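Local coordinates for protein putative dehydrogenase (Pseudarthrobacter phenanthrenivorans, PDB 6A3F) that oxidises levoglucosan to 3-dehydrolevoglucosan with NAD(+) as hydride acceptor, working as a homotetramer of the Gfo/Idh/MocA dehydrogenase family, at residues B[101-106]-B[193-198]. Sequence-based numbering, arbitrary orientation.
With SO4 (sulfate ion), chain E.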
loop_
_atom_site.group_PDB
_atom_site.type_symbol
_atom_site.label_atom_id
_atom_site.label_comp_id
_atom_site.label_asym_id
_atom_site.label_seq_id
_atom_site.Cartn_x
_atom_site.Cartn_y
_atom_site.Cartn_z
ATOM N N THR B 101 -5.951 -32.103 -17.396
ATOM C CA THR B 101 -5.378 -33.138 -16.546
ATOM C C THR B 101 -4.017 -32.672 -15.997
ATOM O O THR B 101 -3.384 -31.716 -16.519
ATOM C CB THR B 101 -5.124 -34.413 -17.376
ATOM O OG1 THR B 101 -4.084 -34.129 -18.313
ATOM C CG2 THR B 101 -6.322 -34.920 -18.160
ATOM N N PRO B 102 -3.451 -33.465 -15.090
ATOM C CA PRO B 102 -2.041 -33.320 -14.783
ATOM C C PRO B 102 -1.090 -33.483 -15.979
ATOM O O PRO B 102 -1.470 -34.012 -17.036
ATOM C CB PRO B 102 -1.796 -34.412 -13.723
ATOM C CG PRO B 102 -3.178 -34.562 -13.065
ATOM C CD PRO B 102 -4.088 -34.506 -14.268
ATOM N N ASN B 103 0.157 -33.031 -15.780
ATOM C CA ASN B 103 1.121 -32.761 -16.891
ATOM C C ASN B 103 1.444 -34.055 -17.657
ATOM O O ASN B 103 1.839 -33.990 -18.814
ATOM C CB ASN B 103 2.439 -32.135 -16.391
ATOM C CG ASN B 103 2.244 -31.040 -15.363
ATOM O OD1 ASN B 103 1.121 -30.569 -15.200
ATOM N ND2 ASN B 103 3.311 -30.627 -14.673
ATOM N N HIS B 104 1.360 -35.198 -16.980
ATOM C CA HIS B 104 1.815 -36.454 -17.571
ATOM C C HIS B 104 0.884 -36.927 -18.688
ATOM O O HIS B 104 1.342 -37.687 -19.571
ATOM C CB HIS B 104 2.022 -37.517 -16.483
ATOM C CG HIS B 104 0.784 -38.045 -15.852
ATOM N ND1 HIS B 104 -0.168 -37.225 -15.273
ATOM C CD2 HIS B 104 0.352 -39.321 -15.677
ATOM C CE1 HIS B 104 -1.146 -37.967 -14.778
ATOM N NE2 HIS B 104 -0.857 -39.266 -15.026
ATOM N N LEU B 105 -0.381 -36.474 -18.719
ATOM C CA LEU B 105 -1.346 -36.935 -19.741
ATOM C C LEU B 105 -1.558 -35.923 -20.864
ATOM O O LEU B 105 -2.221 -36.251 -21.824
ATOM C CB LEU B 105 -2.681 -37.228 -19.060
ATOM C CG LEU B 105 -2.616 -38.322 -17.996
ATOM C CD1 LEU B 105 -3.923 -38.403 -17.216
ATOM C CD2 LEU B 105 -2.249 -39.666 -18.623
ATOM N N HIS B 106 -0.996 -34.734 -20.792
ATOM C CA HIS B 106 -1.224 -33.759 -21.874
ATOM C C HIS B 106 -0.878 -34.290 -23.270
ATOM O O HIS B 106 -1.616 -34.023 -24.208
ATOM C CB HIS B 106 -0.397 -32.484 -21.670
ATOM C CG HIS B 106 -0.789 -31.719 -20.456
ATOM N ND1 HIS B 106 -0.109 -30.599 -20.060
ATOM C CD2 HIS B 106 -1.746 -31.927 -19.523
ATOM C CE1 HIS B 106 -0.625 -30.155 -18.933
ATOM N NE2 HIS B 106 -1.626 -30.932 -18.588
ATOM N N LEU B 193 2.327 -35.571 0.038
ATOM C CA LEU B 193 3.028 -35.836 -1.210
ATOM C C LEU B 193 1.987 -36.131 -2.285
ATOM O O LEU B 193 1.354 -37.170 -2.244
ATOM C CB LEU B 193 3.961 -37.044 -0.994
ATOM C CG LEU B 193 5.007 -37.294 -2.079
ATOM C CD1 LEU B 193 6.084 -36.219 -2.072
ATOM C CD2 LEU B 193 5.671 -38.658 -1.885
ATOM N N SER B 194 1.759 -35.179 -3.180
ATOM C CA SER B 194 0.863 -35.323 -4.254
ATOM C C SER B 194 1.688 -35.354 -5.534
ATOM O O SER B 194 2.947 -35.242 -5.485
ATOM C CB SER B 194 -0.148 -34.205 -4.269
ATOM O OG SER B 194 0.482 -32.970 -4.588
ATOM N N TRP B 195 0.991 -35.467 -6.656
ATOM C CA TRP B 195 1.615 -35.543 -7.951
ATOM C C TRP B 195 2.474 -34.301 -8.230
ATOM O O TRP B 195 3.438 -34.409 -9.001
ATOM C CB TRP B 195 0.599 -35.775 -9.060
ATOM C CG TRP B 195 -0.257 -34.600 -9.433
ATOM C CD1 TRP B 195 -1.504 -34.331 -8.948
ATOM C CD2 TRP B 195 0.042 -33.545 -10.383
ATOM N NE1 TRP B 195 -2.005 -33.202 -9.539
ATOM C CE2 TRP B 195 -1.079 -32.690 -10.410
ATOM C CE3 TRP B 195 1.135 -33.246 -11.219
ATOM C CZ2 TRP B 195 -1.142 -31.548 -11.226
ATOM C CZ3 TRP B 195 1.069 -32.135 -12.036
ATOM C CH2 TRP B 195 -0.068 -31.303 -12.051
ATOM N N ARG B 196 2.085 -33.145 -7.682
ATOM C CA ARG B 196 2.848 -31.910 -7.936
ATOM C C ARG B 196 4.235 -31.982 -7.285
ATOM O O ARG B 196 5.087 -31.135 -7.597
ATOM C CB ARG B 196 2.106 -30.669 -7.386
ATOM C CG ARG B 196 0.811 -30.332 -8.103
ATOM C CD ARG B 196 0.195 -29.030 -7.617
ATOM N NE ARG B 196 -0.899 -28.652 -8.489
ATOM C CZ ARG B 196 -2.084 -29.236 -8.489
ATOM N NH1 ARG B 196 -2.346 -30.189 -7.604
ATOM N NH2 ARG B 196 -2.983 -28.911 -9.407
ATOM N N PHE B 197 4.505 -32.984 -6.427
ATOM C CA PHE B 197 5.815 -33.132 -5.833
ATOM C C PHE B 197 6.560 -34.328 -6.435
ATOM O O PHE B 197 7.591 -34.711 -5.879
ATOM C CB PHE B 197 5.712 -33.225 -4.309
ATOM C CG PHE B 197 5.143 -31.976 -3.691
ATOM C CD1 PHE B 197 5.931 -30.847 -3.528
ATOM C CD2 PHE B 197 3.799 -31.892 -3.364
ATOM C CE1 PHE B 197 5.402 -29.675 -3.020
ATOM C CE2 PHE B 197 3.255 -30.704 -2.898
ATOM C CZ PHE B 197 4.056 -29.597 -2.719
ATOM N N GLN B 198 6.130 -34.820 -7.591
ATOM C CA GLN B 198 6.711 -36.076 -8.120
ATOM C C GLN B 198 7.232 -35.829 -9.527
ATOM O O GLN B 198 6.447 -35.654 -10.425
ATOM C CB GLN B 198 5.646 -37.174 -8.123
ATOM C CG GLN B 198 5.161 -37.520 -6.734
ATOM C CD GLN B 198 4.401 -38.817 -6.685
ATOM O OE1 GLN B 198 3.209 -38.884 -7.011
ATOM N NE2 GLN B 198 5.080 -39.848 -6.215
HETATM S S SO4 E . -5.422 -31.638 -9.188
HETATM O O1 SO4 E . -5.038 -30.714 -10.287
HETATM O O2 SO4 E . -4.645 -31.326 -7.949
HETATM O O3 SO4 E . -6.897 -31.514 -8.928
HETATM O O4 SO4 E . -5.080 -33.017 -9.640
#
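Pro-102 lays its CB over the six-membered ring of Trp-195, a CH-pi contact in which the carbon stands 3.7 Å from the ring centroid and almost on the ring normal. CG of the proline reaches on toward CE2 and NE1, and the two side chains run roughly perpendicular to one another. The other face of the indole is taken by its own neighbour: CG of Arg-196 packs on it, and the guanidinium turns a face to CZ2, leaving the tryptophan sandwiched between a proline and an arginine. A chi1 of 74° sets the indole between the backbone N and the carbonyl carbon of its residue and carries it toward the proline.

At the indole edge the contact is polar against aromatic. The amide of Asn-103 stands nearly upright to the ring, the planes 87° apart, and OD1 comes to 3.4 Å from CH2. Asn-103 ND2 is hydrogen-bonded to the carbonyl O of Ala-202 in helix 199-202, which helps set the amide's rotation.

The contact joins the two domains of a Gfo/Idh/MocA dehydrogenase: residues 101-106 lie in the loop after strand 96-100 of the Rossmann domain, whereas 193-198 lie in a loop of the substrate-binding domain. Thr-101, Asn-103, His-106, Trp-195 and Arg-196 all bind NADH, and Arg-196 binds levoglucosan too.

Hydrogen bonding then shapes each side separately. His-106 NE2 donates to Thr-101 O (2.8 Å), and Pro-102 O receives Thr-101 OG1 and Leu-105 N from opposite faces of its plane. In this coenzyme-free crystal a sulfate, probably from the crystallisation liquor, is held by Arg-196 NH1, 2.6 Å from sulfate O2 and nearly straight at 167°, by Arg-196 NH2 through sulfate O1, and by Trp-195 NE1, 3.1 Å from sulfate O4.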